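Local coordinates for interferon-inducible and double-stranded-dependent eIF-2kinase (Carassius auratus, PDB 4KMF), which binds left-handed Z-DNA through its Z-alpha domain, and as a whole protein is probably a kinase of the translation initiation factor eIF2alpha, at residues V36-H39 with L40-Q44; T4-E7 with R8-I11. All blocks are in the same frame, centred on the assembly; numbering follows the deposited sequence.

Interactions 1 and 2 lie on two different helices of one Z-alpha domain, with centres about 10 Å apart. Interaction 1, on helix 33-45, meets the Z-DNA backbone directly. Interaction 2, on helix 2-17, comes no nearer to the nucleic acid than about 9 Å between nearest atoms and meets helix 33-45 on another side. Glu7 OE2 joins the two, probably by hydrogen bonds to His39 ND1 at 3.0 Å and to Asn42 ND2 at 3.2 Å. Apolar packing runs beside this polar link: Ile10 CD1 lies 3.4 Å from His39 CB, and Ile10 CG2 lies 3.7 Å from Leu40 CD2.

Interaction 1: residues V36-H39 with L40-Q44; sequences VNRH and LYNLQ. With nucleotides of chain B.
Tyr41 and Asn37 sit one turn apart on helix 33-45, the recognition helix of this winged helix-turn-helix Z-alpha domain, and both bind the Z-DNA backbone. The Tyr41 side chain can be followed outward. CB lies 3.7 Å from Asn37 O. CG sits under C8 of DG5 of chain B. CD1 meets Asn37 O at the ring edge, at 3.2 Å. CE1 and CZ pass close to the DC4 phosphate of chain B. At the tip, OH donates a hydrogen bond of 2.7 Å to DC4 OP1, which lies in the ring plane. One ring face carries DG5 C8, 3.3 Å above the plane and over its centre. Trp59 packs edge-to-face with the same ring. A phenylalanine here would probably leave DC4 OP1 of chain B without its hydroxyl donor.

Farther from the DNA, Val36 and Leu40 lie side by side. With CG1 anti to the backbone N (chi1 178°), Val36 turns that branch alongside Leu40 CD1, 3.8 Å away. Both side chains also pack on Ile25 of helix 22-29. Arg38 runs its aliphatic part past the DC6 phosphate of chain B, while its NH2 forms a salt bridge with Glu3. Asn37 ND2 donates to DG5 OP1 of chain B at 2.7 Å, with an N-H...O angle of 164°.

Interaction 2: residues T4-E7 with R8-I11; sequences TQME and RKII
Gln5 CG stands anti to the backbone N (chi1 175°), and a bend at the next torsion (chi2 65°) places the amide between Arg8 and Lys9. Its two ends meet different partners. OE1 lies 3.6 Å from Arg8 CD, and Arg8 NH1 is not much farther off. NE2 rests on the aliphatic part of Lys9, 3.5 Å from CE. Gln5 and Arg8 cross at about a right angle, with the amide and guanidinium planes 71° apart. The guanidinium is thus neither stacked on the amide nor coplanar with it. The Arg8 chain is extended from CG to NE and runs back past Thr4, whose CG2 is 4.3 Å from NE. Met6 is bent twice along its chain. This brings its CE within 3.6 Å of Lys9 CD, and the two side chains cross at a slant.

These residues lie in the N-terminal half of helix 2-17, the first helix of the winged helix-turn-helix domain, packed against recognition helix 33-45. Four successive i to i+4 backbone bonds hold the turns. The amides of Arg8, Lys9, Ile10 and Ile11 donate to the carbonyls of Thr4, Gln5, Met6 and Glu7. The bond from Ile11 N to Glu7 O is 2.9 Å long.

Gln5, Arg8 and Lys9 are on the exposed side of the helix. Ile10 is buried against helix 33-45, and the carboxylate of Glu7 probably has its polar partners there, His39 and Asn42. Met6 also reaches His39, and Leu31 in a loop. Further along, Ile11 CG1 comes to 3.3 Å from Glu7 O, and its side chain touches Gln48.

Interaction 1: residues V36-H39 with L40-Q44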
ATOM      1  N   VAL A  36      -0.542  -5.023  11.422  1.00 18.40           N
ATOM      2  CA  VAL A  36      -1.592  -4.565  12.328  1.00 18.64           C
ATOM      3  C   VAL A  36      -2.825  -4.140  11.553  1.00 17.67           C
ATOM      4  O   VAL A  36      -3.936  -4.523  11.922  1.00 16.68           O
ATOM      5  CB  VAL A  36      -1.094  -3.478  13.246  1.00 19.29           C
ATOM      6  CG1 VAL A  36      -2.225  -2.970  14.144  1.00 19.18           C
ATOM      7  CG2 VAL A  36       0.018  -4.110  14.095  1.00 23.45           C
ATOM      8  N   ASN A  37      -2.637  -3.384  10.466  1.00 16.56           N
ATOM      9  CA  ASN A  37      -3.788  -2.949   9.680  1.00 16.60           C
ATOM     10  C   ASN A  37      -4.511  -4.110   9.021  1.00 16.52           C
ATOM     11  O   ASN A  37      -5.730  -4.135   8.983  1.00 16.06           O
ATOM     12  CB  ASN A  37      -3.385  -1.864   8.676  1.00 16.47           C
ATOM     13  CG  ASN A  37      -3.495  -0.488   9.255  1.00 16.71           C
ATOM     14  OD1 ASN A  37      -4.247  -0.264  10.201  1.00 18.38           O
ATOM     15  ND2 ASN A  37      -2.768   0.461   8.669  1.00 18.67           N
ATOM     16  N   ARG A  38      -3.768  -5.099   8.529  1.00 15.81           N
ATOM     17  CA  ARG A  38      -4.396  -6.319   8.008  1.00 16.93           C
ATOM     18  C   ARG A  38      -5.365  -6.897   9.066  1.00 16.69           C
ATOM     19  O   ARG A  38      -6.533  -7.159   8.790  1.00 16.72           O
ATOM     20  CB  ARG A  38      -3.328  -7.343   7.628  1.00 16.59           C
ATOM     21  CG  ARG A  38      -3.948  -8.648   7.149  1.00 20.22           C
ATOM     22  CD  ARG A  38      -2.882  -9.585   6.602  1.00 29.53           C
ATOM     23  NE  ARG A  38      -2.398 -10.514   7.607  1.00 36.89           N
ATOM     24  CZ  ARG A  38      -1.139 -10.574   8.060  1.00 41.18           C
ATOM     25  NH1 ARG A  38      -0.200  -9.749   7.580  1.00 42.07           N
ATOM     26  NH2 ARG A  38      -0.814 -11.481   8.996  1.00 42.65           N
ATOM     27  N   HIS A  39      -4.872  -7.047  10.285  1.00 17.05           N
ATOM     28  CA  HIS A  39      -5.692  -7.560  11.369  1.00 17.41           C
ATOM     29  C   HIS A  39      -6.843  -6.653  11.758  1.00 16.47           C
ATOM     30  O   HIS A  39      -7.946  -7.146  12.005  1.00 15.04           O
ATOM     31  CB  HIS A  39      -4.833  -7.917  12.576  1.00 18.07           C
ATOM     32  CG  HIS A  39      -3.878  -9.035  12.311  1.00 21.16           C
ATOM     33  ND1 HIS A  39      -4.276 -10.251  11.787  1.00 23.34           N
ATOM     34  CD2 HIS A  39      -2.538  -9.115  12.467  1.00 25.23           C
ATOM     35  CE1 HIS A  39      -3.222 -11.036  11.651  1.00 27.38           C
ATOM     36  NE2 HIS A  39      -2.153 -10.371  12.057  1.00 26.49           N
ATOM     37  N   LEU A  40      -6.607  -5.341  11.833  1.00 16.07           N
ATOM     38  CA  LEU A  40      -7.688  -4.407  12.207  1.00 15.64           C
ATOM     39  C   LEU A  40      -8.848  -4.468  11.192  1.00 15.78           C
ATOM     40  O   LEU A  40     -10.014  -4.485  11.581  1.00 15.83           O
ATOM     41  CB  LEU A  40      -7.162  -2.970  12.298  1.00 14.00           C
ATOM     42  CG  LEU A  40      -6.345  -2.726  13.582  1.00 16.49           C
ATOM     43  CD1 LEU A  40      -5.627  -1.372  13.543  1.00 16.97           C
ATOM     44  CD2 LEU A  40      -7.214  -2.897  14.826  1.00 17.92           C
ATOM     45  N   TYR A  41      -8.525  -4.497   9.894  1.00 15.87           N
ATOM     46  CA  TYR A  41      -9.583  -4.553   8.885  1.00 16.08           C
ATOM     47  C   TYR A  41     -10.290  -5.911   8.858  1.00 17.31           C
ATOM     48  O   TYR A  41     -11.505  -5.938   8.638  1.00 17.20           O
ATOM     49  CB  TYR A  41      -9.085  -4.107   7.495  1.00 16.18           C
ATOM     50  CG  TYR A  41      -8.936  -2.594   7.397  1.00 15.04           C
ATOM     51  CD1 TYR A  41      -7.716  -1.965   7.735  1.00 13.47           C
ATOM     52  CD2 TYR A  41     -10.004  -1.789   6.993  1.00 16.01           C
ATOM     53  CE1 TYR A  41      -7.567  -0.577   7.675  1.00 13.64           C
ATOM     54  CE2 TYR A  41      -9.864  -0.384   6.935  1.00 15.78           C
ATOM     55  CZ  TYR A  41      -8.641   0.211   7.293  1.00 14.41           C
ATOM     56  OH  TYR A  41      -8.529   1.594   7.234  1.00 16.06           O
ATOM     57  N   ASN A  42      -9.573  -7.019   9.133  1.00 17.17           N
ATOM     58  CA  ASN A  42     -10.258  -8.329   9.319  1.00 17.77           C
ATOM     59  C   ASN A  42     -11.186  -8.263  10.524  1.00 17.93           C
ATOM     60  O   ASN A  42     -12.332  -8.714  10.450  1.00 18.77           O
ATOM     61  CB  ASN A  42      -9.260  -9.462   9.619  1.00 18.55           C
ATOM     62  CG  ASN A  42      -8.396  -9.839   8.445  1.00 20.51           C
ATOM     63  OD1 ASN A  42      -8.741  -9.607   7.300  1.00 23.03           O
ATOM     64  ND2 ASN A  42      -7.282 -10.500   8.738  1.00 24.52           N
ATOM     65  N   LEU A  43     -10.697  -7.681  11.626  1.00 18.27           N
ATOM     66  CA  LEU A  43     -11.504  -7.507  12.844  1.00 17.78           C
ATOM     67  C   LEU A  43     -12.717  -6.620  12.582  1.00 18.12           C
ATOM     68  O   LEU A  43     -13.742  -6.767  13.218  1.00 19.28           O
ATOM     69  CB  LEU A  43     -10.654  -6.964  13.997  1.00 17.41           C
ATOM     70  CG  LEU A  43      -9.705  -7.949  14.664  1.00 16.57           C
ATOM     71  CD1 LEU A  43      -8.769  -7.219  15.589  1.00 18.64           C
ATOM     72  CD2 LEU A  43     -10.527  -9.009  15.434  1.00 17.51           C
ATOM     73  N   GLN A  44     -12.620  -5.692  11.647  1.00 18.89           N
ATOM     74  CA  GLN A  44     -13.772  -4.919  11.260  1.00 19.66           C
ATOM     75  C   GLN A  44     -14.783  -5.730  10.442  1.00 20.57           C
ATOM     76  O   GLN A  44     -15.999  -5.645  10.669  1.00 20.04           O
ATOM     77  CB  GLN A  44     -13.307  -3.699  10.487  1.00 19.73           C
ATOM     78  CG  GLN A  44     -14.468  -2.765  10.184  1.00 22.63           C
ATOM     79  CD  GLN A  44     -14.009  -1.497   9.586  1.00 27.62           C
ATOM     80  OE1 GLN A  44     -14.192  -0.434  10.177  1.00 33.29           O
ATOM     81  NE2 GLN A  44     -13.435  -1.574   8.396  1.00 27.45           N
TER
ATOM     82  P    DG B   5      -1.058  -0.536   5.456  1.00 18.98           P
ATOM     83  OP1  DG B   5      -0.862   0.211   6.703  1.00 18.71           O
ATOM     84  OP2  DG B   5       0.096  -1.155   4.736  1.00 21.56           O
ATOM     85  O5'  DG B   5      -2.156  -1.676   5.673  1.00 17.92           O
ATOM     86  C5'  DG B   5      -2.478  -2.570   4.606  1.00 16.94           C
ATOM     87  C4'  DG B   5      -3.672  -3.372   5.068  1.00 18.28           C
ATOM     88  O4'  DG B   5      -4.818  -2.531   5.323  1.00 18.38           O
ATOM     89  C3'  DG B   5      -4.093  -4.387   4.030  1.00 21.30           C
ATOM     90  O3'  DG B   5      -3.561  -5.611   4.512  1.00 22.83           O
ATOM     91  C2'  DG B   5      -5.611  -4.417   4.103  1.00 18.52           C
ATOM     92  C1'  DG B   5      -6.004  -3.153   4.832  1.00 19.26           C
ATOM     93  N9   DG B   5      -6.613  -2.138   3.964  1.00 17.40           N
ATOM     94  C8   DG B   5      -7.822  -1.504   4.174  1.00 17.92           C
ATOM     95  N7   DG B   5      -8.108  -0.620   3.263  1.00 17.23           N
ATOM     96  C5   DG B   5      -7.030  -0.677   2.369  1.00 17.46           C
ATOM     97  C6   DG B   5      -6.793   0.090   1.194  1.00 16.85           C
ATOM     98  O6   DG B   5      -7.554   0.960   0.730  1.00 17.63           O
ATOM     99  N1   DG B   5      -5.586  -0.237   0.553  1.00 16.26           N
ATOM    100  C2   DG B   5      -4.709  -1.201   1.028  1.00 16.74           C
ATOM    101  N2   DG B   5      -3.588  -1.384   0.313  1.00 18.56           N
ATOM    102  N3   DG B   5      -4.903  -1.899   2.187  1.00 17.69           N
ATOM    103  C4   DG B   5      -6.103  -1.617   2.779  1.00 16.70           C
ATOM    104  P    DC B   4      -5.334   3.201   6.849  1.00 17.70           P
ATOM    105  OP1  DC B   4      -6.018   2.347   7.848  1.00 17.42           O
ATOM    106  OP2  DC B   4      -3.990   3.656   7.187  1.00 18.03           O
ATOM    107  O5'  DC B   4      -5.280   2.491   5.432  1.00 17.83           O
ATOM    108  C5'  DC B   4      -5.228   1.046   5.306  1.00 16.20           C
ATOM    109  C4'  DC B   4      -4.122   0.699   4.302  1.00 16.36           C
ATOM    110  O4'  DC B   4      -4.474   1.200   2.986  1.00 17.49           O
ATOM    111  C3'  DC B   4      -2.753   1.311   4.595  1.00 15.49           C
ATOM    112  O3'  DC B   4      -1.706   0.374   4.303  1.00 17.70           O
ATOM    113  C2'  DC B   4      -2.659   2.491   3.643  1.00 14.34           C
ATOM    114  C1'  DC B   4      -3.343   1.874   2.447  1.00 15.75           C
ATOM    115  N1   DC B   4      -3.777   2.880   1.467  1.00 15.50           N
ATOM    116  C2   DC B   4      -2.881   3.307   0.481  1.00 14.84           C
ATOM    117  O2   DC B   4      -1.749   2.832   0.446  1.00 14.93           O
ATOM    118  N3   DC B   4      -3.299   4.232  -0.429  1.00 15.13           N
ATOM    119  C4   DC B   4      -4.538   4.745  -0.345  1.00 15.50           C
ATOM    120  N4   DC B   4      -4.924   5.616  -1.264  1.00 15.78           N
ATOM    121  C5   DC B   4      -5.477   4.314   0.654  1.00 15.74           C
ATOM    122  C6   DC B   4      -5.056   3.401   1.541  1.00 16.36           C
ATOM    123  P    DC B   6      -3.145  -6.826   3.562  1.00 31.78           P
ATOM    124  OP1  DC B   6      -3.757  -8.025   4.171  1.00 34.85           O
ATOM    125  OP2  DC B   6      -1.678  -6.745   3.477  1.00 30.97           O
ATOM    126  O5'  DC B   6      -3.815  -6.610   2.159  1.00 24.86           O
ATOM    127  C5'  DC B   6      -3.712  -7.740   1.323  1.00 22.31           C
ATOM    128  C4'  DC B   6      -3.460  -7.266  -0.087  1.00 21.74           C
ATOM    129  O4'  DC B   6      -4.649  -6.599  -0.567  1.00 22.31           O
ATOM    130  C3'  DC B   6      -2.315  -6.299  -0.308  1.00 22.14           C
ATOM    131  O3'  DC B   6      -1.708  -6.679  -1.535  1.00 24.86           O
ATOM    132  C2'  DC B   6      -3.005  -4.947  -0.468  1.00 21.52           C
ATOM    133  C1'  DC B   6      -4.302  -5.347  -1.139  1.00 19.69           C
ATOM    134  N1   DC B   6      -5.455  -4.415  -0.927  1.00 18.01           N
ATOM    135  C2   DC B   6      -5.641  -3.373  -1.844  1.00 17.26           C
ATOM    136  O2   DC B   6      -4.838  -3.242  -2.773  1.00 18.50           O
ATOM    137  N3   DC B   6      -6.691  -2.546  -1.691  1.00 17.32           N
ATOM    138  C4   DC B   6      -7.522  -2.737  -0.650  1.00 16.53           C
ATOM    139  N4   DC B   6      -8.553  -1.895  -0.509  1.00 19.20           N
ATOM    140  C5   DC B   6      -7.360  -3.808   0.300  1.00 15.92           C
ATOM    141  C6   DC B   6      -6.303  -4.611   0.126  1.00 16.97           C
TER

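Interaction 2: residues T4-E7 with R8-I11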
ATOM      1  N   THR A   4      -5.422 -15.660  14.418  1.00 27.16           N
ATOM      2  CA  THR A   4      -6.451 -15.544  15.440  1.00 27.22           C
ATOM      3  C   THR A   4      -5.870 -15.091  16.769  1.00 26.51           C
ATOM      4  O   THR A   4      -6.405 -14.192  17.399  1.00 25.82           O
ATOM      5  CB  THR A   4      -7.262 -16.822  15.577  1.00 27.55           C
ATOM      6  OG1 THR A   4      -7.774 -17.168  14.287  1.00 29.73           O
ATOM      7  CG2 THR A   4      -8.427 -16.642  16.517  1.00 28.81           C
ATOM      8  N   GLN A   5      -4.742 -15.679  17.158  1.00 26.26           N
ATOM      9  CA  GLN A   5      -4.079 -15.323  18.382  1.00 26.69           C
ATOM     10  C   GLN A   5      -3.554 -13.871  18.363  1.00 25.74           C
ATOM     11  O   GLN A   5      -3.752 -13.123  19.315  1.00 25.22           O
ATOM     12  CB  GLN A   5      -2.972 -16.347  18.667  1.00 27.23           C
ATOM     13  CG  GLN A   5      -2.136 -15.999  19.856  1.00 31.24           C
ATOM     14  CD  GLN A   5      -2.914 -16.014  21.135  1.00 35.68           C
ATOM     15  OE1 GLN A   5      -3.993 -16.616  21.221  1.00 38.21           O
ATOM     16  NE2 GLN A   5      -2.369 -15.350  22.160  1.00 39.67           N
ATOM     17  N   MET A   6      -2.956 -13.448  17.256  1.00 25.54           N
ATOM     18  CA  MET A   6      -2.597 -12.035  17.059  1.00 25.61           C
ATOM     19  C   MET A   6      -3.806 -11.087  17.172  1.00 24.19           C
ATOM     20  O   MET A   6      -3.702 -10.017  17.776  1.00 23.69           O
ATOM     21  CB  MET A   6      -1.965 -11.833  15.692  1.00 27.03           C
ATOM     22  CG  MET A   6      -0.951 -10.738  15.641  1.00 31.77           C
ATOM     23  SD  MET A   6       0.641 -11.336  16.277  1.00 43.41           S
ATOM     24  CE  MET A   6       0.482 -10.871  18.006  1.00 40.03           C
ATOM     25  N   GLU A   7      -4.928 -11.470  16.551  1.00 22.72           N
ATOM     26  CA  GLU A   7      -6.148 -10.681  16.636  1.00 22.10           C
ATOM     27  C   GLU A   7      -6.640 -10.544  18.072  1.00 22.75           C
ATOM     28  O   GLU A   7      -7.052  -9.450  18.490  1.00 23.61           O
ATOM     29  CB  GLU A   7      -7.202 -11.179  15.629  1.00 21.95           C
ATOM     30  CG  GLU A   7      -6.687 -10.921  14.190  1.00 22.04           C
ATOM     31  CD  GLU A   7      -7.654 -11.135  13.041  1.00 25.16           C
ATOM     32  OE1 GLU A   7      -8.814 -11.541  13.263  1.00 27.41           O
ATOM     33  OE2 GLU A   7      -7.224 -10.854  11.886  1.00 27.50           O
ATOM     34  N   ARG A   8      -6.541 -11.630  18.840  1.00 22.89           N
ATOM     35  CA  ARG A   8      -6.908 -11.631  20.263  1.00 23.94           C
ATOM     36  C   ARG A   8      -6.069 -10.642  21.048  1.00 22.87           C
ATOM     37  O   ARG A   8      -6.605  -9.894  21.892  1.00 23.15           O
ATOM     38  CB  ARG A   8      -6.715 -13.031  20.851  1.00 25.18           C
ATOM     39  CG  ARG A   8      -7.871 -13.990  20.639  1.00 30.62           C
ATOM     40  CD  ARG A   8      -7.400 -15.379  21.081  1.00 38.98           C
ATOM     41  NE  ARG A   8      -8.343 -16.464  20.793  1.00 48.20           N
ATOM     42  CZ  ARG A   8      -8.276 -17.679  21.352  1.00 52.08           C
ATOM     43  NH1 ARG A   8      -7.312 -17.968  22.222  1.00 54.26           N
ATOM     44  NH2 ARG A   8      -9.177 -18.613  21.053  1.00 55.35           N
ATOM     45  N   LYS A   9      -4.768 -10.604  20.740  1.00 22.38           N
ATOM     46  CA  LYS A   9      -3.862  -9.661  21.379  1.00 22.66           C
ATOM     47  C   LYS A   9      -4.217  -8.205  21.074  1.00 21.63           C
ATOM     48  O   LYS A   9      -4.151  -7.357  21.955  1.00 20.83           O
ATOM     49  CB  LYS A   9      -2.424  -9.965  20.987  1.00 23.41           C
ATOM     50  CG  LYS A   9      -1.943 -11.291  21.546  1.00 26.30           C
ATOM     51  CD  LYS A   9      -0.437 -11.460  21.415  1.00 33.30           C
ATOM     52  CE  LYS A   9      -0.043 -12.802  21.994  1.00 36.99           C
ATOM     53  NZ  LYS A   9       1.305 -12.880  22.680  1.00 40.24           N
ATOM     54  N   ILE A  10      -4.607  -7.922  19.829  1.00 20.69           N
ATOM     55  CA  ILE A  10      -5.053  -6.586  19.417  1.00 20.60           C
ATOM     56  C   ILE A  10      -6.339  -6.200  20.158  1.00 20.69           C
ATOM     57  O   ILE A  10      -6.469  -5.084  20.659  1.00 21.55           O
ATOM     58  CB  ILE A  10      -5.211  -6.518  17.868  1.00 20.72           C
ATOM     59  CG1 ILE A  10      -3.825  -6.594  17.210  1.00 19.44           C
ATOM     60  CG2 ILE A  10      -5.948  -5.250  17.398  1.00 18.93           C
ATOM     61  CD1 ILE A  10      -3.811  -7.037  15.717  1.00 21.20           C
ATOM     62  N   ILE A  11      -7.293  -7.121  20.224  1.00 21.17           N
ATOM     63  CA  ILE A  11      -8.522  -6.875  20.999  1.00 22.06           C
ATOM     64  C   ILE A  11      -8.224  -6.588  22.481  1.00 22.70           C
ATOM     65  O   ILE A  11      -8.788  -5.649  23.064  1.00 22.32           O
ATOM     66  CB  ILE A  11      -9.552  -8.043  20.853  1.00 22.53           C
ATOM     67  CG1 ILE A  11      -9.992  -8.182  19.389  1.00 21.78           C
ATOM     68  CG2 ILE A  11     -10.761  -7.879  21.788  1.00 23.93           C
ATOM     69  CD1 ILE A  11     -10.720  -6.972  18.808  1.00 24.38           C
TER